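Local coordinates for NAD-dependent aldehyde dehydrogenase (Sinorhizobium meliloti, PDB 3U4J), which probably oxidises aldehydes to carboxylic acids with NAD or NADP as electron acceptor, at residues D61-A66 / G232-E237; V192-S197 / G202-L207. One frame throughout, in Å; residues are numbered along the deposited sequence.

Contact 1: D61-A66 / G232-E237; sequences DDVRKA and GQVLAE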
ATOM      1  N   ASP A  61       7.954  -8.366 -41.726  1.00 13.98           N
ATOM      2  CA  ASP A  61       9.366  -8.484 -41.366  1.00 14.17           C
ATOM      3  C   ASP A  61       9.956  -7.217 -40.733  1.00 13.14           C
ATOM      4  O   ASP A  61      10.823  -7.316 -39.870  1.00 12.41           O
ATOM      5  CB  ASP A  61      10.203  -8.885 -42.584  1.00 16.01           C
ATOM      6  CG  ASP A  61      10.004 -10.360 -42.964  1.00 20.28           C
ATOM      7  OD1 ASP A  61      10.002 -11.216 -42.052  1.00 25.22           O
ATOM      8  OD2 ASP A  61       9.857 -10.660 -44.169  1.00 27.04           O
ATOM      9  N   ASP A  62       9.535  -6.045 -41.195  1.00 11.90           N
ATOM     10  CA  ASP A  62       9.965  -4.780 -40.572  1.00 12.53           C
ATOM     11  C   ASP A  62       9.564  -4.777 -39.081  1.00 12.32           C
ATOM     12  O   ASP A  62      10.366  -4.407 -38.228  1.00 12.73           O
ATOM     13  CB  ASP A  62       9.335  -3.555 -41.281  1.00 11.43           C
ATOM     14  CG  ASP A  62       9.834  -3.367 -42.741  1.00 13.13           C
ATOM     15  OD1 ASP A  62       9.015  -2.927 -43.597  1.00 15.01           O
ATOM     16  OD2 ASP A  62      11.020  -3.630 -43.044  1.00 11.39           O
ATOM     17  N   VAL A  63       8.344  -5.233 -38.787  1.00 12.14           N
ATOM     18  CA  VAL A  63       7.828  -5.259 -37.417  1.00 12.09           C
ATOM     19  C   VAL A  63       8.577  -6.255 -36.549  1.00 12.51           C
ATOM     20  O   VAL A  63       8.912  -5.941 -35.409  1.00 12.07           O
ATOM     21  CB  VAL A  63       6.283  -5.451 -37.360  1.00 12.37           C
ATOM     22  CG1 VAL A  63       5.792  -5.487 -35.894  1.00 11.81           C
ATOM     23  CG2 VAL A  63       5.597  -4.318 -38.093  1.00 11.63           C
ATOM     24  N   ARG A  64       8.900  -7.431 -37.096  1.00 12.61           N
ATOM     25  CA  ARG A  64       9.676  -8.419 -36.343  1.00 13.08           C
ATOM     26  C   ARG A  64      11.064  -7.912 -35.988  1.00 12.40           C
ATOM     27  O   ARG A  64      11.564  -8.217 -34.903  1.00 12.63           O
ATOM     28  CB  ARG A  64       9.761  -9.761 -37.092  1.00 14.09           C
ATOM     29  CG  ARG A  64       8.423 -10.528 -37.155  1.00 17.03           C
ATOM     30  CD  ARG A  64       8.571 -11.883 -37.918  1.00 23.71           C
ATOM     31  NE  ARG A  64       7.302 -12.226 -38.558  1.00 26.61           N
ATOM     32  CZ  ARG A  64       7.098 -12.239 -39.867  1.00 29.38           C
ATOM     33  NH1 ARG A  64       8.079 -11.976 -40.714  1.00 28.55           N
ATOM     34  NH2 ARG A  64       5.901 -12.546 -40.332  1.00 33.60           N
ATOM     35  N   LYS A  65      11.680  -7.138 -36.886  1.00 12.07           N
ATOM     36  CA  LYS A  65      12.946  -6.451 -36.575  1.00 11.71           C
ATOM     37  C   LYS A  65      12.853  -5.532 -35.341  1.00 10.77           C
ATOM     38  O   LYS A  65      13.777  -5.477 -34.538  1.00  9.91           O
ATOM     39  CB  LYS A  65      13.420  -5.599 -37.753  1.00 12.87           C
ATOM     40  CG  LYS A  65      14.260  -6.384 -38.794  1.00 18.11           C
ATOM     41  CD  LYS A  65      14.772  -5.487 -39.934  1.00 21.23           C
ATOM     42  CE  LYS A  65      15.241  -6.336 -41.150  1.00 24.64           C
ATOM     43  NZ  LYS A  65      15.441  -5.468 -42.360  1.00 26.29           N
ATOM     44  N   ALA A  66      11.780  -4.758 -35.250  1.00 10.11           N
ATOM     45  CA  ALA A  66      11.539  -3.905 -34.076  1.00 10.25           C
ATOM     46  C   ALA A  66      11.379  -4.733 -32.796  1.00  9.39           C
ATOM     47  O   ALA A  66      11.971  -4.411 -31.757  1.00  9.78           O
ATOM     48  CB  ALA A  66      10.305  -3.066 -34.312  1.00 10.33           C
ATOM     49  N   GLY A 232      -0.392  -5.409 -36.297  1.00 14.64           N
ATOM     50  CA  GLY A 232      -1.253  -5.914 -35.240  1.00 15.26           C
ATOM     51  C   GLY A 232      -1.160  -7.417 -35.040  1.00 15.89           C
ATOM     52  O   GLY A 232      -0.941  -7.877 -33.925  1.00 15.46           O
ATOM     53  N   GLN A 233      -1.307  -8.175 -36.119  1.00 16.49           N
ATOM     54  CA  GLN A 233      -1.109  -9.636 -36.076  1.00 18.16           C
ATOM     55  C   GLN A 233       0.284 -10.031 -35.594  1.00 17.09           C
ATOM     56  O   GLN A 233       0.414 -10.928 -34.769  1.00 16.55           O
ATOM     57  CB  GLN A 233      -1.389 -10.293 -37.436  1.00 18.84           C
ATOM     58  CG  GLN A 233      -2.857 -10.301 -37.812  1.00 25.69           C
ATOM     59  CD  GLN A 233      -3.239 -11.375 -38.825  1.00 33.10           C
ATOM     60  OE1 GLN A 233      -2.535 -11.607 -39.829  1.00 36.41           O
ATOM     61  NE2 GLN A 233      -4.380 -12.026 -38.579  1.00 34.37           N
ATOM     62  N   VAL A 234       1.322  -9.369 -36.097  1.00 16.76           N
ATOM     63  CA  VAL A 234       2.679  -9.710 -35.666  1.00 15.55           C
ATOM     64  C   VAL A 234       2.851  -9.493 -34.162  1.00 15.20           C
ATOM     65  O   VAL A 234       3.311 -10.392 -33.469  1.00 15.28           O
ATOM     66  CB  VAL A 234       3.769  -8.965 -36.450  1.00 16.17           C
ATOM     67  CG1 VAL A 234       5.163  -9.151 -35.771  1.00 15.87           C
ATOM     68  CG2 VAL A 234       3.794  -9.457 -37.899  1.00 16.53           C
ATOM     69  N   LEU A 235       2.464  -8.320 -33.661  1.00 14.37           N
ATOM     70  CA  LEU A 235       2.594  -8.037 -32.217  1.00 13.54           C
ATOM     71  C   LEU A 235       1.810  -9.035 -31.358  1.00 14.18           C
ATOM     72  O   LEU A 235       2.299  -9.482 -30.316  1.00 13.17           O
ATOM     73  CB  LEU A 235       2.208  -6.593 -31.889  1.00 13.37           C
ATOM     74  CG  LEU A 235       3.202  -5.556 -32.446  1.00 11.61           C
ATOM     75  CD1 LEU A 235       2.670  -4.145 -32.235  1.00 12.02           C
ATOM     76  CD2 LEU A 235       4.607  -5.725 -31.832  1.00 11.71           C
ATOM     77  N   ALA A 236       0.624  -9.435 -31.828  1.00 14.15           N
ATOM     78  CA  ALA A 236      -0.186 -10.370 -31.057  1.00 14.81           C
ATOM     79  C   ALA A 236       0.235 -11.849 -31.193  1.00 16.16           C
ATOM     80  O   ALA A 236      -0.050 -12.672 -30.289  1.00 15.66           O
ATOM     81  CB  ALA A 236      -1.665 -10.163 -31.372  1.00 15.16           C
ATOM     82  N   GLU A 237       0.921 -12.204 -32.286  1.00 16.37           N
ATOM     83  CA  GLU A 237       1.411 -13.597 -32.390  1.00 18.08           C
ATOM     84  C   GLU A 237       2.908 -13.845 -32.149  1.00 17.64           C
ATOM     85  O   GLU A 237       3.283 -14.966 -31.818  1.00 17.88           O
ATOM     86  CB  GLU A 237       0.868 -14.339 -33.633  1.00 18.93           C
ATOM     87  CG  GLU A 237       0.854 -13.545 -34.914  1.00 23.33           C
ATOM     88  CD  GLU A 237       0.114 -14.242 -36.083  1.00 27.80           C
ATOM     89  OE1 GLU A 237      -1.135 -14.395 -36.034  1.00 30.16           O
ATOM     90  OE2 GLU A 237       0.797 -14.595 -37.069  1.00 26.81           O
TER
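Val63 and Val234 meet methyl to methyl, CG1 of Val63 lying 3.7 Å from CG1 of Val234, and the side chains run alongside each other, pointing opposite ways. In each valine CG1 stands anti to the backbone N (chi1 179° in Val63, 169° in Val234), which carries that branch between the helices. CG1 of Val234 also meets the aliphatic stem of Arg64, 3.8 Å from its CG, the stem passing nearly perpendicular to the valine. On the buried side Leu235 adds its CD2, 4.2 Å from Val63 CG1. The contact packs helix 60-75 against helix 231-237, which follows strand 221-223 and its glycine-bearing loop in the Rossmann-like domain. The segments run roughly parallel, 9.5 Å apart at closest approach and inclined at -40°, a spacing that short branched side chains can fill. Farther out, Arg64 NH1 forms a salt bridge with Asp61 OD1 at 2.5 Å, one turn back. Asp62 fixes the start of helix 60-75: OD1 accepts from Ser59 N and OD2 from Ala35 N. The chemistry is thus graded: valine and leucine methyls make the buried, apolar part, while arginine closes the exposed border with its methylenes and keeps its charge on a carboxylate.

Contact 2: V192-S197 / G202-L207; sequences VVLKPS and GTSIRL
Leu194 extends toward helix 202-214 because its CG stands anti to the backbone N (chi1 177°), while Ser204 carries OG anti to its own carbonyl carbon, on the side where Pro196 lies. The two segments form the first strand-to-helix connection of a beta-alpha-beta unit, in which strand 191-195, helix 202-214 and strand 221-223 follow one another in a Rossmann-like domain. Strand 191-195 lies between its parallel neighbours 153-168 and 221-223, and the helix packs against one face of that sheet.

Ser204 is the residue of the helix that meets both partners on the strand side. Its CB sits 3.8 Å from Leu194 CD2 and also rests against Pro196 CG. Its OG approaches Pro196 CB at 3.6 Å. These are van der Waals contacts; serine, being small, lets the first turns of the helix come close to the strand end, with the CA atoms of Pro196 and Ser204 6.6 Å apart. Leucine suits the strand position because its branched end reaches the helix, CD2 resting on Ser204, and it also packs on Phe221 and Val223 of the next strand. Proline ends the strand with a compact apolar ring and has no amide hydrogen to satisfy in this buried turn.

Alternation along the strand sends Lys195 away from the helix, to the other side of the sheet. Lys195 is buried, and its NZ is held by Gly226 O in the glycine-bearing loop that follows strand 221-223. A second acceptor lies within the segment: Lys195 NZ donates to Pro196 O over 2.8 Å, with a C=O...N angle of 144° and the nitrogen tilted 31° from the carbonyl plane.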
ATOM      1  N   VAL A 192       9.689  -1.571 -25.529  1.00  9.10           N
ATOM      2  CA  VAL A 192       8.419  -1.484 -26.236  1.00  8.66           C
ATOM      3  C   VAL A 192       8.558  -1.342 -27.752  1.00  8.44           C
ATOM      4  O   VAL A 192       9.564  -0.820 -28.256  1.00  8.18           O
ATOM      5  CB  VAL A 192       7.544  -0.298 -25.717  1.00  8.87           C
ATOM      6  CG1 VAL A 192       7.353  -0.380 -24.215  1.00  7.76           C
ATOM      7  CG2 VAL A 192       8.104   1.064 -26.146  1.00  8.14           C
ATOM      8  N   VAL A 193       7.530  -1.797 -28.457  1.00  7.68           N
ATOM      9  CA  VAL A 193       7.345  -1.447 -29.845  1.00  7.58           C
ATOM     10  C   VAL A 193       6.007  -0.744 -29.943  1.00  7.39           C
ATOM     11  O   VAL A 193       4.957  -1.326 -29.621  1.00  7.80           O
ATOM     12  CB  VAL A 193       7.388  -2.696 -30.797  1.00  8.13           C
ATOM     13  CG1 VAL A 193       7.138  -2.287 -32.238  1.00  7.18           C
ATOM     14  CG2 VAL A 193       8.755  -3.416 -30.684  1.00  9.64           C
ATOM     15  N   LEU A 194       6.060   0.507 -30.375  1.00  7.10           N
ATOM     16  CA  LEU A 194       4.894   1.377 -30.464  1.00  8.51           C
ATOM     17  C   LEU A 194       4.410   1.376 -31.901  1.00  9.32           C
ATOM     18  O   LEU A 194       5.190   1.662 -32.811  1.00 10.10           O
ATOM     19  CB  LEU A 194       5.260   2.826 -30.065  1.00  8.39           C
ATOM     20  CG  LEU A 194       4.174   3.923 -30.150  1.00  9.90           C
ATOM     21  CD1 LEU A 194       2.991   3.557 -29.282  1.00  9.65           C
ATOM     22  CD2 LEU A 194       4.697   5.291 -29.743  1.00  8.74           C
ATOM     23  N   LYS A 195       3.125   1.062 -32.086  1.00  9.09           N
ATOM     24  CA  LYS A 195       2.471   1.105 -33.387  1.00 10.10           C
ATOM     25  C   LYS A 195       1.306   2.116 -33.399  1.00  9.61           C
ATOM     26  O   LYS A 195       0.215   1.807 -32.906  1.00 10.78           O
ATOM     27  CB  LYS A 195       1.954  -0.289 -33.734  1.00  9.36           C
ATOM     28  CG  LYS A 195       1.762  -0.503 -35.230  1.00 13.22           C
ATOM     29  CD  LYS A 195       0.424  -0.113 -35.666  1.00 16.59           C
ATOM     30  CE  LYS A 195       0.451   0.197 -37.161  1.00 16.68           C
ATOM     31  NZ  LYS A 195      -0.802   0.928 -37.435  1.00 14.51           N
ATOM     32  N   PRO A 196       1.535   3.337 -33.908  1.00 10.24           N
ATOM     33  CA  PRO A 196       0.409   4.280 -33.930  1.00  9.47           C
ATOM     34  C   PRO A 196      -0.457   4.080 -35.175  1.00 10.16           C
ATOM     35  O   PRO A 196      -0.104   3.291 -36.075  1.00  9.23           O
ATOM     36  CB  PRO A 196       1.089   5.637 -33.956  1.00 10.18           C
ATOM     37  CG  PRO A 196       2.409   5.365 -34.671  1.00 10.86           C
ATOM     38  CD  PRO A 196       2.795   3.955 -34.371  1.00  9.69           C
ATOM     39  N   SER A 197      -1.585   4.782 -35.222  1.00  9.52           N
ATOM     40  CA  SER A 197      -2.479   4.683 -36.354  1.00 10.26           C
ATOM     41  C   SER A 197      -1.812   5.130 -37.656  1.00  9.54           C
ATOM     42  O   SER A 197      -1.036   6.075 -37.679  1.00  9.01           O
ATOM     43  CB  SER A 197      -3.719   5.547 -36.120  1.00  9.67           C
ATOM     44  OG  SER A 197      -4.455   5.628 -37.317  1.00 11.16           O
ATOM     45  N   GLY A 202       2.928  10.881 -36.818  1.00  9.96           N
ATOM     46  CA  GLY A 202       3.971  11.893 -36.702  1.00 10.14           C
ATOM     47  C   GLY A 202       4.382  12.169 -35.267  1.00 10.18           C
ATOM     48  O   GLY A 202       5.575  12.124 -34.939  1.00  9.93           O
ATOM     49  N   THR A 203       3.422  12.443 -34.382  1.00 10.37           N
ATOM     50  CA  THR A 203       3.853  12.722 -32.988  1.00 11.01           C
ATOM     51  C   THR A 203       4.466  11.506 -32.278  1.00 10.26           C
ATOM     52  O   THR A 203       5.331  11.678 -31.408  1.00 10.65           O
ATOM     53  CB  THR A 203       2.767  13.403 -32.102  1.00 10.81           C
ATOM     54  OG1 THR A 203       1.647  12.546 -31.994  1.00 13.22           O
ATOM     55  CG2 THR A 203       2.363  14.720 -32.685  1.00 10.84           C
ATOM     56  N   SER A 204       4.059  10.288 -32.658  1.00  8.88           N
ATOM     57  CA  SER A 204       4.598   9.077 -32.029  1.00  8.71           C
ATOM     58  C   SER A 204       6.038   8.764 -32.429  1.00  8.89           C
ATOM     59  O   SER A 204       6.813   8.265 -31.633  1.00  9.03           O
ATOM     60  CB  SER A 204       3.690   7.867 -32.321  1.00  9.05           C
ATOM     61  OG  SER A 204       2.404   8.136 -31.748  1.00 10.85           O
ATOM     62  N   ILE A 205       6.379   9.048 -33.678  1.00  9.55           N
ATOM     63  CA  ILE A 205       7.735   8.892 -34.156  1.00  8.66           C
ATOM     64  C   ILE A 205       8.569   9.984 -33.485  1.00  9.10           C
ATOM     65  O   ILE A 205       9.673   9.720 -32.989  1.00  8.36           O
ATOM     66  CB  ILE A 205       7.780   9.030 -35.715  1.00  9.48           C
ATOM     67  CG1 ILE A 205       7.293   7.729 -36.369  1.00  9.44           C
ATOM     68  CG2 ILE A 205       9.176   9.406 -36.190  1.00  5.47           C
ATOM     69  CD1 ILE A 205       6.916   7.900 -37.855  1.00  8.26           C
ATOM     70  N   ARG A 206       8.040  11.203 -33.451  1.00  9.05           N
ATOM     71  CA  ARG A 206       8.748  12.267 -32.726  1.00  9.49           C
ATOM     72  C   ARG A 206       8.988  11.894 -31.256  1.00  9.01           C
ATOM     73  O   ARG A 206      10.062  12.165 -30.719  1.00  8.48           O
ATOM     74  CB  ARG A 206       8.067  13.662 -32.833  1.00  9.18           C
ATOM     75  CG  ARG A 206       8.105  14.315 -34.214  1.00 11.88           C
ATOM     76  CD  ARG A 206       9.508  14.675 -34.692  1.00 15.05           C
ATOM     77  NE  ARG A 206      10.062  15.820 -33.959  1.00 15.93           N
ATOM     78  CZ  ARG A 206      11.192  15.793 -33.246  1.00 16.74           C
ATOM     79  NH1 ARG A 206      11.918  14.687 -33.166  1.00 14.97           N
ATOM     80  NH2 ARG A 206      11.611  16.891 -32.621  1.00 16.43           N
ATOM     81  N   LEU A 207       8.010  11.257 -30.614  1.00  9.23           N
ATOM     82  CA  LEU A 207       8.184  10.884 -29.194  1.00  8.72           C
ATOM     83  C   LEU A 207       9.340   9.890 -29.040  1.00  8.65           C
ATOM     84  O   LEU A 207      10.145  10.018 -28.107  1.00  8.25           O
ATOM     85  CB  LEU A 207       6.887  10.300 -28.611  1.00  8.22           C
ATOM     86  CG  LEU A 207       6.798   9.921 -27.144  1.00  8.69           C
ATOM     87  CD1 LEU A 207       7.175  11.106 -26.221  1.00 11.85           C
ATOM     88  CD2 LEU A 207       5.369   9.435 -26.818  1.00  9.92           C
TER

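Contact 2 is nested within the chain loop that contact 1 closes: helix 60-75 comes first, then strand 191-195 and helix 202-214, and finally helix 231-237. Their centres lie about 14 Å apart, on the same side of the chain's centre, and strand 191-195 joins them directly. Val193 CG2 touches Ala66 O at 3.5 Å, and CD1 of Leu235 reaches CB of Lys195 at 4.2 Å. Alternate residues of the strand therefore serve different layers, Leu194 facing helix 202-214 and Val193 and Lys195 facing helices 60-75 and 231-237. The result is a sheet with helices on both faces, the Rossmann-like layering expected of an aldehyde dehydrogenase nucleotide-binding domain.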